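Local coordinates for protein fimbrium subunit Fim1C (Bacteroides vulgatus, PDB 4QB7) that is probably a component of the fimbrial tip, part of the surface filaments that mediate cell adhesion and biofilm formation, at residues L285-N290 with Y327-K332; R12-D17 with K89-F94; R82-D87 with G158-K163. One frame throughout, in Å; residues are numbered along the deposited sequence.

Contact 1 (L285-N290 with Y327-K332); sequences LKLKIN and YVLTIK. With SO4 (sulfate ion), chain K.
Leu329 meets both Leu287 and Ile289 with the two branches of its side chain. CD1 of Leu329 lies 4.3 Å from CD1 of Leu287. CD2 of Leu329 lies 3.9 Å from CD1 of Ile289. One leucine fork therefore serves two residues that point from the same side of the facing strand. Ile289 and Leu329 reach for each other tip to tip, methyl against methyl. In Ile289 CG1 stands anti to the backbone N (chi1 -163°), and with CD1 also extended this carries the methyl straight out from the strand. In Leu329 CG stands anti to the carbonyl carbon, and CD1 and CD2 each face one partner. All three side chains are buried, and no hydrogen bond links the two segments. The backbones stay well apart, with Ile289 CA 10.3 Å from Leu329 CA, so side chains alone bridge the layers.

The alternate residues of 285-290 serve the other face of their strand. Lys288 makes a salt bridge with Glu228. Asn290 gives ND2 to a sulfate oxygen, with 2.7 Å from Asn290 ND2 to O3 and an N-H...O angle of 149°; a second bond to O2 is weak. Its OD1 accepts from the backbone N of Asn309, which helps to fix the amide. Thr191 OG1 holds the same sulfate, which probably came from the crystallisation liquor.

The contact is sheet-on-sheet packing. Strand 286-296 lies between strands 186-196 and 301-313 in an antiparallel sheet. Strand 323-331 belongs to the large mixed sheet, between strands 159-178 and 338-346. Ile174 adds to the apolar layer beside Leu329, and Ile338 beside Ile289.

Contact 2 (R12-D17 with K89-F94); sequences RTIGLD and KKITFF. With SO4 (sulfate ion), chain I; SO4 (sulfate ion), chain L.
Ile14 touches Ile91 and Phe93 with two different branches. Its CD1 ends 4.3 Å from CD1 of Ile91, methyl against methyl. Its CG2 comes obliquely to the far end of the Phe93 ring, 4.4 Å from CZ. In Ile14 CD1 continues the chain extended (chi2 162°); this longer arm serves one partner and the short branch serves the other. Ile91 also packs on Phe93, two residues along the same strand: its CG2 sits 3.4 Å above the plane of the Phe93 ring, displaced toward the rim. The ring thus has Ile91 CG2 over one face and Ile14 CG2 near its far end. All three residues are buried, and the segments share no hydrogen bond.

The next shell holds the backbone of Ile14. Its carbonyl O accepts from Tyr78 OH, and Gly15 and Asp17 pair with strand 159-178 through main-chain bonds. Val160 of that strand packs on both Ile14 and Phe93, and so joins the apolar cluster.

At the outer end lysines gather anions. Lys89 bends at chi3 and chi4 and brings NZ to 2.7 Å from O2 of one sulfate, while Asp87 gives the same NZ a salt-bridge partner. The poorly ordered Arg12 lies near this sulfate too. Lys90 is extended instead; its NZ stands 2.8 Å from O4 of a second sulfate and also bonds Ser49 O. Both ions probably come from the crystallisation liquor.

Segment 12-17 falls in a predicted propeptide, which may be cleaved off as in some fimbrillins. Strand 15-18 runs parallel to strand 159-178. Strand 90-97 belongs to the same mixed sheet and faces segment 12-17 through side chains, with Ile14 CA 10.6 Å from Ile91 CA. The cluster is interior packing of a fimbrillin-like beta domain of the transthyretin clan.

Contact 3 (R82-D87 with G158-K163); sequences RFWPID and GTVQFK. With SO4 (sulfate ion), chain L; SO4 (sulfate ion), chain M.
Trp84 is the residue of 82-87 that meets 158-163, and the residues before it lead the chain there. Arg82 donates from NE to Phe63 O. Phe83, which is exposed, leans on Arg12. Trp84 CG lies beside the backbone N, anti to the carbonyl carbon, which directs the indole toward Gly158. The indole N-H goes to the carbonyl of Gly158. NE1 lies 3.0 Å from Gly158 O, and the N-H...O angle is 145°. The oxygen sits at the ring edge, in the indole plane. NE1 approaches the carbonyl from its flank, at a C=O...N angle of 103°, and is tilted 30° from the carbonyl plane. The bond joins two buried residues, Trp84 and Gly158. The far corner of the indole meets Val160 obliquely, with CH2 of Trp84 3.9 Å from CG2 of Val160. CG1 of Val160 lies over one face of the Phe162 ring, so the valine packs with both methyls.

Pro85 rests on Ile91 and Gln46. Ile86 donates its backbone N to two oxygens of one sulfate: N to O3 is 3.1 Å and N to O1 is 3.3 Å. Its CG1 and CD1 lie along the same anion. On the other segment Gln161 NE2 makes a weak bond to another sulfate.

The loop between strands 75-77 and 90-97 is thus fastened to the start of strand 159-178. Strand 15-18 runs beside that strand, and Ile91 of strand 90-97 packs against Trp84.

How the contacts relate
Contacts 2 and 3 form one continuous cluster, with centres about 2 Å apart. Their segments alternate along the chain. Arg12 O lies 2.6 Å from Trp84 N and Asp17 O lies 2.8 Å from Phe162 N; both are probable hydrogen bonds, so segment 12-17 joins the two segments of contact 3. One sulfate is shared: Lys89 of contact 2 and Ile86 of contact 3 both bond it. Contact 1 lies across the centre of the chain. Its centre is about 48 Å from that of contact 2 and about 50 Å from that of contact 3. The long strand 159-178 connects them, pairing with 15-18 and with 323-331 in the mixed sheet.

Contact 1 (L285-N290 with Y327-K332)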
loop_
_atom_site.group_PDB
_atom_site.type_symbol
_atom_site.label_atom_id
_atom_site.label_comp_id
_atom_site.label_asym_id
_atom_site.label_seq_id
_atom_site.Cartn_x
_atom_site.Cartn_y
_atom_site.Cartn_z
ATOM N N LEU A 285 -15.851 3.213 6.251
ATOM C CA LEU A 285 -14.942 2.182 6.730
ATOM C C LEU A 285 -14.973 2.196 8.262
ATOM O O LEU A 285 -15.043 3.272 8.874
ATOM C CB LEU A 285 -13.521 2.381 6.203
ATOM C CG LEU A 285 -13.326 2.249 4.699
ATOM C CD1 LEU A 285 -11.962 2.616 4.332
ATOM C CD2 LEU A 285 -13.626 0.862 4.213
ATOM N N LYS A 286 -14.983 1.011 8.880
ATOM C CA LYS A 286 -15.025 0.879 10.337
ATOM C C LYS A 286 -14.058 -0.179 10.829
ATOM O O LYS A 286 -13.689 -1.065 10.068
ATOM C CB LYS A 286 -16.442 0.478 10.809
ATOM C CG LYS A 286 -17.519 1.497 10.582
ATOM C CD LYS A 286 -18.844 0.919 11.016
ATOM C CE LYS A 286 -19.979 1.243 10.083
ATOM N NZ LYS A 286 -20.435 2.635 10.276
ATOM N N LEU A 287 -13.721 -0.133 12.120
ATOM C CA LEU A 287 -12.937 -1.146 12.813
ATOM C C LEU A 287 -13.840 -1.861 13.832
ATOM O O LEU A 287 -14.750 -1.241 14.360
ATOM C CB LEU A 287 -11.720 -0.529 13.541
ATOM C CG LEU A 287 -10.645 0.180 12.721
ATOM C CD1 LEU A 287 -9.620 0.801 13.656
ATOM C CD2 LEU A 287 -9.941 -0.758 11.771
ATOM N N LYS A 288 -13.600 -3.147 14.094
ATOM C CA LYS A 288 -14.276 -3.955 15.118
ATOM C C LYS A 288 -13.166 -4.380 16.070
ATOM O O LYS A 288 -12.239 -5.074 15.649
ATOM C CB LYS A 288 -15.044 -5.155 14.515
ATOM C CG LYS A 288 -16.199 -4.804 13.569
ATOM C CD LYS A 288 -17.318 -4.021 14.251
ATOM C CE LYS A 288 -18.555 -3.954 13.412
ATOM N NZ LYS A 288 -19.365 -5.181 13.562
ATOM N N ILE A 289 -13.172 -3.858 17.305
ATOM C CA ILE A 289 -12.094 -4.118 18.254
ATOM C C ILE A 289 -12.578 -4.954 19.435
ATOM O O ILE A 289 -13.756 -4.875 19.839
ATOM C CB ILE A 289 -11.441 -2.786 18.701
ATOM C CG1 ILE A 289 -10.053 -3.019 19.355
ATOM C CG2 ILE A 289 -12.390 -1.929 19.548
ATOM C CD1 ILE A 289 -9.182 -1.778 19.578
ATOM N N ASN A 290 -11.646 -5.795 19.959
ATOM C CA ASN A 290 -11.832 -6.671 21.130
ATOM C C ASN A 290 -10.787 -6.313 22.165
ATOM O O ASN A 290 -9.616 -6.211 21.824
ATOM C CB ASN A 290 -11.687 -8.142 20.734
ATOM C CG ASN A 290 -12.718 -8.679 19.793
ATOM O OD1 ASN A 290 -13.540 -7.960 19.226
ATOM N ND2 ASN A 290 -12.718 -9.991 19.633
ATOM N N TYR A 327 -4.015 5.428 12.794
ATOM C CA TYR A 327 -5.210 5.734 13.584
ATOM C C TYR A 327 -4.891 5.638 15.054
ATOM O O TYR A 327 -4.326 4.630 15.498
ATOM C CB TYR A 327 -6.363 4.798 13.248
ATOM C CG TYR A 327 -6.778 4.794 11.801
ATOM C CD1 TYR A 327 -7.357 5.920 11.218
ATOM C CD2 TYR A 327 -6.670 3.641 11.029
ATOM C CE1 TYR A 327 -7.732 5.926 9.873
ATOM C CE2 TYR A 327 -7.064 3.627 9.687
ATOM C CZ TYR A 327 -7.586 4.776 9.113
ATOM O OH TYR A 327 -8.000 4.768 7.802
ATOM N N VAL A 328 -5.204 6.698 15.812
ATOM C CA VAL A 328 -5.012 6.677 17.259
ATOM C C VAL A 328 -6.393 6.617 17.883
ATOM O O VAL A 328 -7.204 7.523 17.677
ATOM C CB VAL A 328 -4.150 7.848 17.778
ATOM C CG1 VAL A 328 -3.986 7.785 19.299
ATOM C CG2 VAL A 328 -2.790 7.866 17.075
ATOM N N LEU A 329 -6.668 5.518 18.595
ATOM C CA LEU A 329 -7.939 5.214 19.285
ATOM C C LEU A 329 -7.837 5.472 20.773
ATOM O O LEU A 329 -6.955 4.902 21.441
ATOM C CB LEU A 329 -8.320 3.731 19.092
ATOM C CG LEU A 329 -8.963 3.243 17.814
ATOM C CD1 LEU A 329 -8.184 3.672 16.556
ATOM C CD2 LEU A 329 -9.076 1.760 17.869
ATOM N N THR A 330 -8.737 6.332 21.296
ATOM C CA THR A 330 -8.795 6.649 22.709
ATOM C C THR A 330 -10.028 5.983 23.285
ATOM O O THR A 330 -11.148 6.320 22.909
ATOM C CB THR A 330 -8.760 8.173 22.975
ATOM O OG1 THR A 330 -7.566 8.725 22.431
ATOM C CG2 THR A 330 -8.808 8.497 24.464
ATOM N N ILE A 331 -9.822 5.017 24.183
ATOM C CA ILE A 331 -10.926 4.343 24.851
ATOM C C ILE A 331 -11.338 5.209 26.038
ATOM O O ILE A 331 -10.520 5.454 26.920
ATOM C CB ILE A 331 -10.550 2.902 25.254
ATOM C CG1 ILE A 331 -10.023 2.101 24.028
ATOM C CG2 ILE A 331 -11.756 2.241 25.905
ATOM C CD1 ILE A 331 -9.519 0.741 24.350
ATOM N N LYS A 332 -12.573 5.747 26.006
ATOM C CA LYS A 332 -13.129 6.590 27.070
ATOM C C LYS A 332 -13.585 5.689 28.191
ATOM O O LYS A 332 -14.445 4.836 27.968
ATOM C CB LYS A 332 -14.285 7.450 26.556
ATOM C CG LYS A 332 -13.851 8.769 25.932
ATOM C CD LYS A 332 -15.021 9.775 25.906
ATOM C CE LYS A 332 -15.243 10.506 27.218
ATOM N NZ LYS A 332 -16.691 10.605 27.583
HETATM S S SO4 K . -10.473 -12.156 21.199
HETATM O O1 SO4 K . -10.282 -11.659 22.513
HETATM O O2 SO4 K . -11.827 -12.659 21.121
HETATM O O3 SO4 K . -10.321 -11.055 20.298
HETATM O O4 SO4 K . -9.471 -13.222 20.906
#

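Contact 2 (R12-D17 with K89-F94)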
loop_
_atom_site.group_PDB
_atom_site.type_symbol
_atom_site.label_atom_id
_atom_site.label_comp_id
_atom_site.label_asym_id
_atom_site.label_seq_id
_atom_site.Cartn_x
_atom_site.Cartn_y
_atom_site.Cartn_z
ATOM N N ARG A 12 25.044 4.994 -27.520
ATOM C CA ARG A 12 23.650 4.823 -27.915
ATOM C C ARG A 12 22.875 3.831 -27.005
ATOM O O ARG A 12 21.654 3.788 -27.097
ATOM C CB ARG A 12 23.578 4.391 -29.394
ATOM C CG ARG A 12 22.478 5.094 -30.204
ATOM C CD ARG A 12 22.638 5.019 -31.721
ATOM N NE ARG A 12 23.009 3.690 -32.227
ATOM C CZ ARG A 12 22.150 2.754 -32.632
ATOM N NH1 ARG A 12 20.838 2.975 -32.582
ATOM N NH2 ARG A 12 22.596 1.585 -33.077
ATOM N N THR A 13 23.540 3.076 -26.112
ATOM C CA THR A 13 22.785 2.152 -25.250
ATOM C C THR A 13 22.053 2.935 -24.108
ATOM O O THR A 13 22.521 3.973 -23.603
ATOM C CB THR A 13 23.633 0.959 -24.740
ATOM O OG1 THR A 13 22.810 0.113 -23.921
ATOM C CG2 THR A 13 24.894 1.387 -23.990
ATOM N N ILE A 14 20.860 2.429 -23.780
ATOM C CA ILE A 14 19.940 3.013 -22.822
ATOM C C ILE A 14 20.343 2.579 -21.436
ATOM O O ILE A 14 20.408 1.385 -21.151
ATOM C CB ILE A 14 18.470 2.644 -23.180
ATOM C CG1 ILE A 14 18.125 3.204 -24.578
ATOM C CG2 ILE A 14 17.473 3.141 -22.101
ATOM C CD1 ILE A 14 16.997 2.648 -25.223
ATOM N N GLY A 15 20.662 3.565 -20.611
ATOM C CA GLY A 15 21.047 3.354 -19.230
ATOM C C GLY A 15 19.838 3.472 -18.336
ATOM O O GLY A 15 18.853 4.142 -18.697
ATOM N N LEU A 16 19.890 2.786 -17.176
ATOM C CA LEU A 16 18.802 2.826 -16.209
ATOM C C LEU A 16 19.292 3.340 -14.897
ATOM O O LEU A 16 20.392 3.009 -14.474
ATOM C CB LEU A 16 18.128 1.451 -15.976
ATOM C CG LEU A 16 17.657 0.634 -17.161
ATOM C CD1 LEU A 16 17.049 -0.649 -16.684
ATOM C CD2 LEU A 16 16.673 1.403 -18.012
ATOM N N ASP A 17 18.430 4.068 -14.207
ATOM C CA ASP A 17 18.675 4.571 -12.870
ATOM C C ASP A 17 17.353 4.674 -12.154
ATOM O O ASP A 17 16.330 4.887 -12.786
ATOM C CB ASP A 17 19.401 5.929 -12.914
ATOM C CG ASP A 17 19.778 6.484 -11.552
ATOM O OD1 ASP A 17 20.161 5.671 -10.657
ATOM O OD2 ASP A 17 19.723 7.726 -11.385
ATOM N N LYS A 89 13.627 10.365 -33.389
ATOM C CA LYS A 89 12.556 9.623 -32.749
ATOM C C LYS A 89 12.697 9.717 -31.233
ATOM O O LYS A 89 13.818 9.827 -30.711
ATOM C CB LYS A 89 12.574 8.159 -33.207
ATOM C CG LYS A 89 11.891 7.952 -34.538
ATOM C CD LYS A 89 11.535 6.493 -34.767
ATOM C CE LYS A 89 12.446 5.787 -35.735
ATOM N NZ LYS A 89 13.784 5.540 -35.133
ATOM N N LYS A 90 11.559 9.680 -30.536
ATOM C CA LYS A 90 11.465 9.794 -29.081
ATOM C C LYS A 90 10.984 8.486 -28.463
ATOM O O LYS A 90 10.327 7.692 -29.150
ATOM C CB LYS A 90 10.515 10.949 -28.709
ATOM C CG LYS A 90 11.090 12.326 -29.072
ATOM C CD LYS A 90 10.160 13.496 -28.763
ATOM C CE LYS A 90 10.862 14.761 -29.173
ATOM N NZ LYS A 90 9.985 15.955 -29.199
ATOM N N ILE A 91 11.338 8.241 -27.177
ATOM C CA ILE A 91 10.871 7.052 -26.438
ATOM C C ILE A 91 10.238 7.493 -25.123
ATOM O O ILE A 91 10.828 8.274 -24.374
ATOM C CB ILE A 91 11.957 5.952 -26.203
ATOM C CG1 ILE A 91 12.677 5.556 -27.521
ATOM C CG2 ILE A 91 11.332 4.702 -25.550
ATOM C CD1 ILE A 91 13.989 4.888 -27.225
ATOM N N THR A 92 9.016 7.011 -24.870
ATOM C CA THR A 92 8.268 7.285 -23.656
ATOM C C THR A 92 8.289 6.021 -22.803
ATOM O O THR A 92 7.976 4.918 -23.277
ATOM C CB THR A 92 6.854 7.801 -23.972
ATOM O OG1 THR A 92 6.983 9.153 -24.365
ATOM C CG2 THR A 92 5.932 7.774 -22.758
ATOM N N PHE A 93 8.655 6.204 -21.532
ATOM C CA PHE A 93 8.777 5.124 -20.574
ATOM C C PHE A 93 7.722 5.227 -19.491
ATOM O O PHE A 93 7.231 6.315 -19.178
ATOM C CB PHE A 93 10.191 5.130 -19.950
ATOM C CG PHE A 93 11.316 4.961 -20.951
ATOM C CD1 PHE A 93 11.846 6.061 -21.619
ATOM C CD2 PHE A 93 11.843 3.702 -21.227
ATOM C CE1 PHE A 93 12.865 5.900 -22.568
ATOM C CE2 PHE A 93 12.863 3.544 -22.169
ATOM C CZ PHE A 93 13.381 4.646 -22.821
ATOM N N PHE A 94 7.364 4.052 -18.951
ATOM C CA PHE A 94 6.507 3.791 -17.791
ATOM C C PHE A 94 7.143 2.635 -17.042
ATOM O O PHE A 94 7.838 1.818 -17.655
ATOM C CB PHE A 94 5.049 3.464 -18.192
ATOM C CG PHE A 94 4.369 4.541 -18.993
ATOM C CD1 PHE A 94 3.780 5.634 -18.362
ATOM C CD2 PHE A 94 4.328 4.474 -20.382
ATOM C CE1 PHE A 94 3.158 6.635 -19.112
ATOM C CE2 PHE A 94 3.689 5.470 -21.130
ATOM C CZ PHE A 94 3.130 6.551 -20.491
HETATM S S SO4 I . 7.156 17.568 -27.787
HETATM O O1 SO4 I . 7.665 17.634 -26.410
HETATM O O2 SO4 I . 5.744 17.934 -27.830
HETATM O O3 SO4 I . 7.892 18.524 -28.607
HETATM O O4 SO4 I . 7.354 16.202 -28.276
HETATM S S SO4 L . 17.188 3.612 -35.253
HETATM O O1 SO4 L . 18.167 3.386 -34.176
HETATM O O2 SO4 L . 15.856 3.803 -34.678
HETATM O O3 SO4 L . 17.567 4.802 -36.027
HETATM O O4 SO4 L . 17.169 2.429 -36.116
#

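Contact 3 (R82-D87 with G158-K163)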
loop_
_atom_site.group_PDB
_atom_site.type_symbol
_atom_site.label_atom_id
_atom_site.label_comp_id
_atom_site.label_asym_id
_atom_site.label_seq_id
_atom_site.Cartn_x
_atom_site.Cartn_y
_atom_site.Cartn_z
ATOM N N ARG A 82 18.632 -2.683 -26.037
ATOM C CA ARG A 82 17.982 -1.659 -26.825
ATOM C C ARG A 82 18.871 -0.449 -26.857
ATOM O O ARG A 82 19.610 -0.185 -25.901
ATOM C CB ARG A 82 16.616 -1.295 -26.219
ATOM C CG ARG A 82 15.553 -2.376 -26.290
ATOM C CD ARG A 82 14.869 -2.472 -27.642
ATOM N NE ARG A 82 13.779 -3.445 -27.585
ATOM C CZ ARG A 82 13.928 -4.756 -27.760
ATOM N NH1 ARG A 82 15.123 -5.266 -28.045
ATOM N NH2 ARG A 82 12.882 -5.567 -27.660
ATOM N N PHE A 83 18.767 0.310 -27.949
ATOM C CA PHE A 83 19.579 1.481 -28.198
ATOM C C PHE A 83 18.731 2.683 -28.461
ATOM O O PHE A 83 17.626 2.536 -28.981
ATOM C CB PHE A 83 20.481 1.202 -29.419
ATOM C CG PHE A 83 21.460 0.070 -29.194
ATOM C CD1 PHE A 83 21.078 -1.256 -29.397
ATOM C CD2 PHE A 83 22.751 0.325 -28.752
ATOM C CE1 PHE A 83 21.962 -2.305 -29.138
ATOM C CE2 PHE A 83 23.641 -0.723 -28.517
ATOM C CZ PHE A 83 23.235 -2.032 -28.700
ATOM N N TRP A 84 19.249 3.886 -28.162
ATOM C CA TRP A 84 18.542 5.126 -28.474
ATOM C C TRP A 84 18.439 5.239 -29.978
ATOM O O TRP A 84 19.349 4.775 -30.674
ATOM C CB TRP A 84 19.261 6.359 -27.907
ATOM C CG TRP A 84 19.228 6.470 -26.408
ATOM C CD1 TRP A 84 20.261 6.241 -25.555
ATOM C CD2 TRP A 84 18.107 6.864 -25.587
ATOM N NE1 TRP A 84 19.857 6.440 -24.255
ATOM C CE2 TRP A 84 18.537 6.817 -24.245
ATOM C CE3 TRP A 84 16.780 7.248 -25.859
ATOM C CZ2 TRP A 84 17.697 7.167 -23.174
ATOM C CZ3 TRP A 84 15.940 7.557 -24.802
ATOM C CH2 TRP A 84 16.404 7.538 -23.478
ATOM N N PRO A 85 17.384 5.858 -30.538
ATOM C CA PRO A 85 17.335 5.996 -32.000
ATOM C C PRO A 85 18.514 6.822 -32.547
ATOM O O PRO A 85 19.060 7.679 -31.844
ATOM C CB PRO A 85 15.992 6.693 -32.236
ATOM C CG PRO A 85 15.193 6.428 -31.018
ATOM C CD PRO A 85 16.184 6.445 -29.908
ATOM N N ILE A 86 18.930 6.529 -33.788
ATOM C CA ILE A 86 19.988 7.277 -34.489
ATOM C C ILE A 86 19.372 8.593 -35.005
ATOM O O ILE A 86 20.060 9.612 -35.064
ATOM C CB ILE A 86 20.641 6.456 -35.643
ATOM C CG1 ILE A 86 21.125 5.073 -35.167
ATOM C CG2 ILE A 86 21.825 7.208 -36.271
ATOM C CD1 ILE A 86 20.891 3.897 -36.230
ATOM N N ASP A 87 18.067 8.573 -35.352
ATOM C CA ASP A 87 17.367 9.755 -35.844
ATOM C C ASP A 87 16.713 10.538 -34.656
ATOM O O ASP A 87 17.165 10.390 -33.524
ATOM C CB ASP A 87 16.352 9.363 -36.939
ATOM C CG ASP A 87 15.313 8.339 -36.519
ATOM O OD1 ASP A 87 15.266 7.997 -35.319
ATOM O OD2 ASP A 87 14.516 7.910 -37.387
ATOM N N GLY A 158 21.676 9.853 -21.770
ATOM C CA GLY A 158 21.298 8.515 -22.217
ATOM C C GLY A 158 20.715 7.614 -21.131
ATOM O O GLY A 158 20.506 6.419 -21.368
ATOM N N THR A 159 20.457 8.162 -19.931
ATOM C CA THR A 159 19.945 7.382 -18.806
ATOM C C THR A 159 18.502 7.742 -18.487
ATOM O O THR A 159 18.163 8.926 -18.339
ATOM C CB THR A 159 20.836 7.577 -17.560
ATOM O OG1 THR A 159 22.144 7.139 -17.879
ATOM C CG2 THR A 159 20.349 6.796 -16.333
ATOM N N VAL A 160 17.675 6.703 -18.318
ATOM C CA VAL A 160 16.284 6.872 -17.934
ATOM C C VAL A 160 16.247 6.798 -16.416
ATOM O O VAL A 160 16.584 5.760 -15.845
ATOM C CB VAL A 160 15.314 5.859 -18.626
ATOM C CG1 VAL A 160 13.870 6.211 -18.332
ATOM C CG2 VAL A 160 15.547 5.825 -20.134
ATOM N N GLN A 161 15.916 7.912 -15.754
ATOM C CA GLN A 161 15.833 7.896 -14.300
ATOM C C GLN A 161 14.385 7.713 -13.856
ATOM O O GLN A 161 13.564 8.624 -14.011
ATOM C CB GLN A 161 16.425 9.154 -13.659
ATOM C CG GLN A 161 16.478 8.986 -12.135
ATOM C CD GLN A 161 16.737 10.236 -11.354
ATOM O OE1 GLN A 161 16.116 11.282 -11.570
ATOM N NE2 GLN A 161 17.596 10.117 -10.354
ATOM N N PHE A 162 14.090 6.550 -13.261
ATOM C CA PHE A 162 12.771 6.243 -12.756
ATOM C C PHE A 162 12.644 6.785 -11.345
ATOM O O PHE A 162 13.616 6.834 -10.603
ATOM C CB PHE A 162 12.496 4.735 -12.817
ATOM C CG PHE A 162 12.556 4.165 -14.215
ATOM C CD1 PHE A 162 11.452 4.235 -15.062
ATOM C CD2 PHE A 162 13.724 3.567 -14.693
ATOM C CE1 PHE A 162 11.521 3.742 -16.371
ATOM C CE2 PHE A 162 13.793 3.070 -16.001
ATOM C CZ PHE A 162 12.693 3.167 -16.835
ATOM N N LYS A 163 11.444 7.226 -11.006
ATOM C CA LYS A 163 11.025 7.830 -9.747
ATOM C C LYS A 163 9.711 7.154 -9.429
ATOM O O LYS A 163 8.721 7.412 -10.104
ATOM C CB LYS A 163 10.869 9.347 -9.982
ATOM C CG LYS A 163 11.244 10.302 -8.862
ATOM C CD LYS A 163 11.939 11.484 -9.546
ATOM C CE LYS A 163 11.912 12.803 -8.811
ATOM N NZ LYS A 163 12.874 13.770 -9.432
HETATM S S SO4 L . 17.188 3.612 -35.253
HETATM O O1 SO4 L . 18.167 3.386 -34.176
HETATM O O2 SO4 L . 15.856 3.803 -34.678
HETATM O O3 SO4 L . 17.567 4.802 -36.027
HETATM O O4 SO4 L . 17.169 2.429 -36.116
HETATM S S SO4 M . 19.134 13.029 -8.281
HETATM O O1 SO4 M . 19.905 13.776 -7.281
HETATM O O2 SO4 M . 18.007 13.840 -8.764
HETATM O O3 SO4 M . 19.999 12.689 -9.413
HETATM O O4 SO4 M . 18.640 11.800 -7.661
#